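Local atomic coordinates of Sodium/calcium exchanger membrane region domain-containing protein (Archaeoglobus fulgidus, PDB entry 4KPP), a protein that probably exchanges protons for calcium ions across the membrane, as a member of the sodium/calcium exchanger family of transporters. Residues I161-Y173 / V283-I295. Residues are numbered along the deposited sequence; the frame is centred on the assembly and turned at random.
Sequences ISPFDALVFVSLY and VNQWTLLIGTIAI. With OLB ((2S)-2,3-dihydroxypropyl (9Z)-octadec-9-enoate), chain E.
A166 sits against G291 with only 3.8 Å between their CA atoms, and apolar packing spreads from this point. The methyl CB of A166 rests on G291 O at 3.6 Å and also touches A294 CB and I295 CG1. The lack of a side chain at G291 lets V170 CG2 come to 4.1 Å from G291 CA and also meet I295 CD1. I161 reaches A294 with CG2 and I290 with CD1.

The F169 ring takes I290 CD1 over one face, a CH-pi contact with the carbon 4.0 Å from the ring centroid. I290 CG1 stands opposite its own carbonyl carbon (chi1 -46°), which carries CD1 between F169 and the W286 indole, so the same methyl also lies over a face of W286. Y151 of helix 138-152 meets the F169 ring edge-to-face.

Helix 163-182 and helix 288-299 fall largely in predicted transmembrane spans, one in each of the two sodium/calcium exchanger family regions. Helix 163-182 runs roughly antiparallel to helix 288-299, their local axes 7.5 Å apart at a crossing angle of -146°. The latter follows helix 271-285 after a break at W286 and T287, and Y173 packs across this break.

Y173 CG is anti to the backbone N (chi1 -173°), laying the ring alongside N284, with CE1 3.4 Å from N284 CB, while L288 CB approaches CD2. With an alanine here, N284 CB and L288 would probably lose their aromatic packing partner and the bridging water its bond to the phenol hydroxyl.

T287 OG1, beside Y173 CB, donates to V283 O at 2.6 Å from above the carbonyl plane, opposite W286 N. A water links Y173 OH to N284 ND2, while N284 OD1 bonds Y79. S162 and D165 form a capping box at the start of helix 163-182, where K158 salt-bridges D165.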
loop_
_atom_site.group_PDB
_atom_site.type_symbol
_atom_site.label_atom_id
_atom_site.label_comp_id
_atom_site.label_asym_id
_atom_site.label_seq_id
_atom_site.Cartn_x
_atom_site.Cartn_y
_atom_site.Cartn_z
ATOM N N ILE A 161 5.129 -3.584 19.431
ATOM C CA ILE A 161 3.835 -3.085 18.979
ATOM C C ILE A 161 2.736 -3.878 19.686
ATOM O O ILE A 161 2.477 -5.031 19.352
ATOM C CB ILE A 161 3.679 -3.229 17.450
ATOM C CG1 ILE A 161 4.935 -2.724 16.732
ATOM C CG2 ILE A 161 2.430 -2.493 16.961
ATOM C CD1 ILE A 161 4.860 -2.802 15.213
ATOM N N SER A 162 2.098 -3.254 20.669
ATOM C CA SER A 162 1.141 -3.941 21.535
ATOM C C SER A 162 -0.231 -4.126 20.880
ATOM O O SER A 162 -0.535 -3.480 19.876
ATOM C CB SER A 162 0.987 -3.164 22.846
ATOM O OG SER A 162 0.329 -1.931 22.618
ATOM N N PRO A 163 -1.058 -5.028 21.442
ATOM C CA PRO A 163 -2.455 -5.163 21.017
ATOM C C PRO A 163 -3.210 -3.836 21.072
ATOM O O PRO A 163 -4.125 -3.614 20.277
ATOM C CB PRO A 163 -3.033 -6.134 22.049
ATOM C CG PRO A 163 -1.879 -6.995 22.422
ATOM C CD PRO A 163 -0.661 -6.108 22.365
ATOM N N PHE A 164 -2.829 -2.968 22.006
ATOM C CA PHE A 164 -3.441 -1.651 22.120
ATOM C C PHE A 164 -2.998 -0.738 20.982
ATOM O O PHE A 164 -3.797 0.040 20.460
ATOM C CB PHE A 164 -3.112 -1.003 23.470
ATOM C CG PHE A 164 -3.717 0.362 23.645
ATOM C CD1 PHE A 164 -5.040 0.504 24.034
ATOM C CD2 PHE A 164 -2.967 1.504 23.407
ATOM C CE1 PHE A 164 -5.603 1.756 24.188
ATOM C CE2 PHE A 164 -3.523 2.760 23.559
ATOM C CZ PHE A 164 -4.843 2.889 23.950
ATOM N N ASP A 165 -1.723 -0.830 20.611
ATOM C CA ASP A 165 -1.201 -0.092 19.464
ATOM C C ASP A 165 -2.004 -0.433 18.220
ATOM O O ASP A 165 -2.412 0.454 17.471
ATOM C CB ASP A 165 0.269 -0.431 19.216
ATOM C CG ASP A 165 1.188 0.159 20.260
ATOM O OD1 ASP A 165 0.825 1.188 20.868
ATOM O OD2 ASP A 165 2.284 -0.405 20.466
ATOM N N ALA A 166 -2.223 -1.726 18.010
ATOM C CA ALA A 166 -2.987 -2.203 16.870
ATOM C C ALA A 166 -4.400 -1.636 16.912
ATOM O O ALA A 166 -4.947 -1.238 15.885
ATOM C CB ALA A 166 -3.018 -3.721 16.849
ATOM N N LEU A 167 -4.974 -1.588 18.112
ATOM C CA LEU A 167 -6.304 -1.025 18.317
ATOM C C LEU A 167 -6.341 0.441 17.889
ATOM O O LEU A 167 -7.300 0.889 17.262
ATOM C CB LEU A 167 -6.712 -1.153 19.787
ATOM C CG LEU A 167 -8.163 -1.533 20.105
ATOM C CD1 LEU A 167 -8.373 -1.610 21.611
ATOM C CD2 LEU A 167 -9.151 -0.561 19.478
ATOM N N VAL A 168 -5.290 1.182 18.231
ATOM C CA VAL A 168 -5.186 2.589 17.859
ATOM C C VAL A 168 -5.099 2.760 16.344
ATOM O O VAL A 168 -5.876 3.512 15.753
ATOM C CB VAL A 168 -3.966 3.263 18.521
ATOM C CG1 VAL A 168 -3.827 4.700 18.045
ATOM C CG2 VAL A 168 -4.093 3.212 20.033
ATOM N N PHE A 169 -4.156 2.053 15.725
ATOM C CA PHE A 169 -3.960 2.117 14.277
ATOM C C PHE A 169 -5.213 1.736 13.497
ATOM O O PHE A 169 -5.556 2.381 12.509
ATOM C CB PHE A 169 -2.786 1.236 13.849
ATOM C CG PHE A 169 -1.444 1.813 14.186
ATOM C CD1 PHE A 169 -1.028 3.005 13.613
ATOM C CD2 PHE A 169 -0.590 1.163 15.066
ATOM C CE1 PHE A 169 0.213 3.543 13.917
ATOM C CE2 PHE A 169 0.648 1.695 15.374
ATOM C CZ PHE A 169 1.050 2.886 14.799
ATOM N N VAL A 170 -5.896 0.689 13.945
ATOM C CA VAL A 170 -7.141 0.274 13.310
ATOM C C VAL A 170 -8.235 1.320 13.535
ATOM O O VAL A 170 -9.033 1.599 12.639
ATOM C CB VAL A 170 -7.599 -1.120 13.810
ATOM C CG1 VAL A 170 -9.015 -1.431 13.341
ATOM C CG2 VAL A 170 -6.636 -2.196 13.335
ATOM N N SER A 171 -8.257 1.908 14.730
ATOM C CA SER A 171 -9.222 2.958 15.048
ATOM C C SER A 171 -9.034 4.175 14.150
ATOM O O SER A 171 -10.004 4.732 13.633
ATOM C CB SER A 171 -9.112 3.377 16.517
ATOM O OG SER A 171 -9.484 2.315 17.378
ATOM N N LEU A 172 -7.781 4.584 13.974
ATOM C CA LEU A 172 -7.465 5.716 13.111
ATOM C C LEU A 172 -7.988 5.488 11.701
ATOM O O LEU A 172 -8.607 6.375 11.111
ATOM C CB LEU A 172 -5.957 5.975 13.080
ATOM C CG LEU A 172 -5.352 6.664 14.307
ATOM C CD1 LEU A 172 -3.835 6.698 14.211
ATOM C CD2 LEU A 172 -5.912 8.070 14.465
ATOM N N TYR A 173 -7.755 4.294 11.167
ATOM C CA TYR A 173 -8.203 3.989 9.815
ATOM C C TYR A 173 -9.724 3.908 9.726
ATOM O O TYR A 173 -10.315 4.396 8.764
ATOM C CB TYR A 173 -7.569 2.702 9.284
ATOM C CG TYR A 173 -7.899 2.468 7.830
ATOM C CD1 TYR A 173 -7.417 3.324 6.851
ATOM C CD2 TYR A 173 -8.709 1.408 7.436
ATOM C CE1 TYR A 173 -7.725 3.133 5.520
ATOM C CE2 TYR A 173 -9.016 1.203 6.101
ATOM C CZ TYR A 173 -8.521 2.071 5.149
ATOM O OH TYR A 173 -8.817 1.881 3.820
ATOM N N VAL A 283 -2.026 5.839 3.576
ATOM C CA VAL A 283 -2.786 5.916 4.823
ATOM C C VAL A 283 -3.099 4.533 5.397
ATOM O O VAL A 283 -2.790 4.266 6.559
ATOM C CB VAL A 283 -4.099 6.729 4.662
ATOM C CG1 VAL A 283 -4.884 6.748 5.969
ATOM C CG2 VAL A 283 -3.795 8.143 4.207
ATOM N N ASN A 284 -3.700 3.651 4.597
ATOM C CA ASN A 284 -4.054 2.326 5.115
ATOM C C ASN A 284 -2.837 1.466 5.455
ATOM O O ASN A 284 -2.843 0.730 6.445
ATOM C CB ASN A 284 -5.048 1.573 4.208
ATOM C CG ASN A 284 -4.404 0.991 2.962
ATOM O OD1 ASN A 284 -3.670 0.006 3.030
ATOM N ND2 ASN A 284 -4.709 1.577 1.811
ATOM N N GLN A 285 -1.787 1.574 4.646
ATOM C CA GLN A 285 -0.578 0.795 4.890
ATOM C C GLN A 285 0.186 1.303 6.112
ATOM O O GLN A 285 0.998 0.583 6.695
ATOM C CB GLN A 285 0.314 0.760 3.645
ATOM C CG GLN A 285 -0.305 -0.039 2.502
ATOM C CD GLN A 285 0.580 -0.117 1.277
ATOM O OE1 GLN A 285 1.574 -0.838 1.263
ATOM N NE2 GLN A 285 0.214 0.622 0.235
ATOM N N TRP A 286 -0.099 2.538 6.506
ATOM C CA TRP A 286 0.575 3.153 7.641
ATOM C C TRP A 286 -0.360 3.198 8.848
ATOM O O TRP A 286 -0.051 3.819 9.863
ATOM C CB TRP A 286 1.068 4.552 7.256
ATOM C CG TRP A 286 2.059 5.182 8.192
ATOM C CD1 TRP A 286 2.022 6.460 8.675
ATOM C CD2 TRP A 286 3.238 4.579 8.748
ATOM N NE1 TRP A 286 3.098 6.688 9.496
ATOM C CE2 TRP A 286 3.859 5.551 9.559
ATOM C CE3 TRP A 286 3.828 3.315 8.642
ATOM C CZ2 TRP A 286 5.037 5.297 10.259
ATOM C CZ3 TRP A 286 4.997 3.066 9.339
ATOM C CH2 TRP A 286 5.589 4.053 10.136
ATOM N N THR A 287 -1.502 2.526 8.725
ATOM C CA THR A 287 -2.468 2.411 9.818
ATOM C C THR A 287 -3.003 0.984 9.949
ATOM O O THR A 287 -2.576 0.233 10.827
ATOM C CB THR A 287 -3.663 3.387 9.657
ATOM O OG1 THR A 287 -4.264 3.219 8.365
ATOM C CG2 THR A 287 -3.207 4.837 9.821
ATOM N N LEU A 288 -3.932 0.621 9.067
ATOM C CA LEU A 288 -4.562 -0.699 9.087
ATOM C C LEU A 288 -3.552 -1.845 8.992
ATOM O O LEU A 288 -3.702 -2.870 9.661
ATOM C CB LEU A 288 -5.597 -0.820 7.962
ATOM C CG LEU A 288 -6.379 -2.138 7.913
ATOM C CD1 LEU A 288 -7.323 -2.268 9.105
ATOM C CD2 LEU A 288 -7.138 -2.277 6.602
ATOM N N LEU A 289 -2.528 -1.666 8.162
ATOM C CA LEU A 289 -1.518 -2.695 7.952
ATOM C C LEU A 289 -0.764 -3.006 9.241
ATOM O O LEU A 289 -0.548 -4.171 9.575
ATOM C CB LEU A 289 -0.525 -2.259 6.873
ATOM C CG LEU A 289 -0.041 -3.317 5.874
ATOM C CD1 LEU A 289 1.356 -2.980 5.361
ATOM C CD2 LEU A 289 -0.081 -4.730 6.444
ATOM N N ILE A 290 -0.359 -1.962 9.956
ATOM C CA ILE A 290 0.375 -2.140 11.202
ATOM C C ILE A 290 -0.484 -2.877 12.222
ATOM O O ILE A 290 -0.024 -3.812 12.874
ATOM C CB ILE A 290 0.833 -0.798 11.795
ATOM C CG1 ILE A 290 1.456 0.080 10.708
ATOM C CG2 ILE A 290 1.809 -1.032 12.945
ATOM C CD1 ILE A 290 1.950 1.424 11.205
ATOM N N GLY A 291 -1.737 -2.453 12.350
ATOM C CA GLY A 291 -2.674 -3.116 13.234
ATOM C C GLY A 291 -2.885 -4.567 12.849
ATOM O O GLY A 291 -2.954 -5.443 13.712
ATOM N N THR A 292 -2.974 -4.822 11.547
ATOM C CA THR A 292 -3.229 -6.165 11.040
ATOM C C THR A 292 -2.125 -7.156 11.410
ATOM O O THR A 292 -2.410 -8.251 11.889
ATOM C CB THR A 292 -3.431 -6.167 9.514
ATOM O OG1 THR A 292 -4.574 -5.368 9.182
ATOM C CG2 THR A 292 -3.652 -7.582 9.007
ATOM N N ILE A 293 -0.868 -6.777 11.203
ATOM C CA ILE A 293 0.229 -7.688 11.513
ATOM C C ILE A 293 0.370 -7.933 13.018
ATOM O O ILE A 293 0.712 -9.038 13.440
ATOM C CB ILE A 293 1.581 -7.242 10.897
ATOM C CG1 ILE A 293 2.045 -5.909 11.483
ATOM C CG2 ILE A 293 1.483 -7.173 9.373
ATOM C CD1 ILE A 293 3.447 -5.522 11.069
ATOM N N ALA A 294 0.089 -6.913 13.824
ATOM C CA ALA A 294 0.152 -7.062 15.276
ATOM C C ALA A 294 -1.003 -7.923 15.781
ATOM O O ALA A 294 -0.823 -8.756 16.668
ATOM C CB ALA A 294 0.151 -5.703 15.959
ATOM N N ILE A 295 -2.186 -7.721 15.206
ATOM C CA ILE A 295 -3.358 -8.522 15.551
ATOM C C ILE A 295 -3.151 -9.984 15.162
ATOM O O ILE A 295 -3.363 -10.885 15.975
ATOM C CB ILE A 295 -4.643 -7.976 14.881
ATOM C CG1 ILE A 295 -5.141 -6.728 15.615
ATOM C CG2 ILE A 295 -5.737 -9.028 14.881
ATOM C CD1 ILE A 295 -6.331 -6.056 14.953
HETATM C C1 OLB E . 0.356 6.855 23.915
HETATM C C2 OLB E . 1.135 8.035 23.440
HETATM C C3 OLB E . 0.558 8.523 22.153
HETATM C C4 OLB E . 0.800 9.989 22.016
HETATM C C5 OLB E . 1.700 10.244 20.855
HETATM O O19 OLB E . -0.828 6.978 24.190
HETATM O O20 OLB E . 0.960 5.631 24.059
HETATM C C21 OLB E . 0.227 4.578 24.562
HETATM C C22 OLB E . 0.894 3.302 24.182
HETATM O O23 OLB E . 2.192 3.571 23.809
HETATM C C24 OLB E . 0.882 2.372 25.347
HETATM C C6 OLB E . 0.904 10.233 19.595
HETATM C C7 OLB E . -0.062 11.369 19.598
HETATM C C8 OLB E . -0.555 11.605 18.210
HETATM C C9 OLB E . -1.342 10.425 17.752
HETATM C C10 OLB E . -2.794 10.337 18.080
HETATM C C11 OLB E . -3.414 9.015 18.382
HETATM C C12 OLB E . -4.766 9.246 18.969
HETATM C C13 OLB E . -5.186 8.062 19.774
HETATM C C14 OLB E . -4.370 7.969 21.018
HETATM C C15 OLB E . -4.830 6.782 21.797
HETATM C C16 OLB E . -3.934 6.546 22.967
HETATM C C17 OLB E . -4.018 7.699 23.911
HETATM C C18 OLB E . -4.272 7.214 25.300
HETATM O O HOH W 1 -7.117 3.707 1.898
#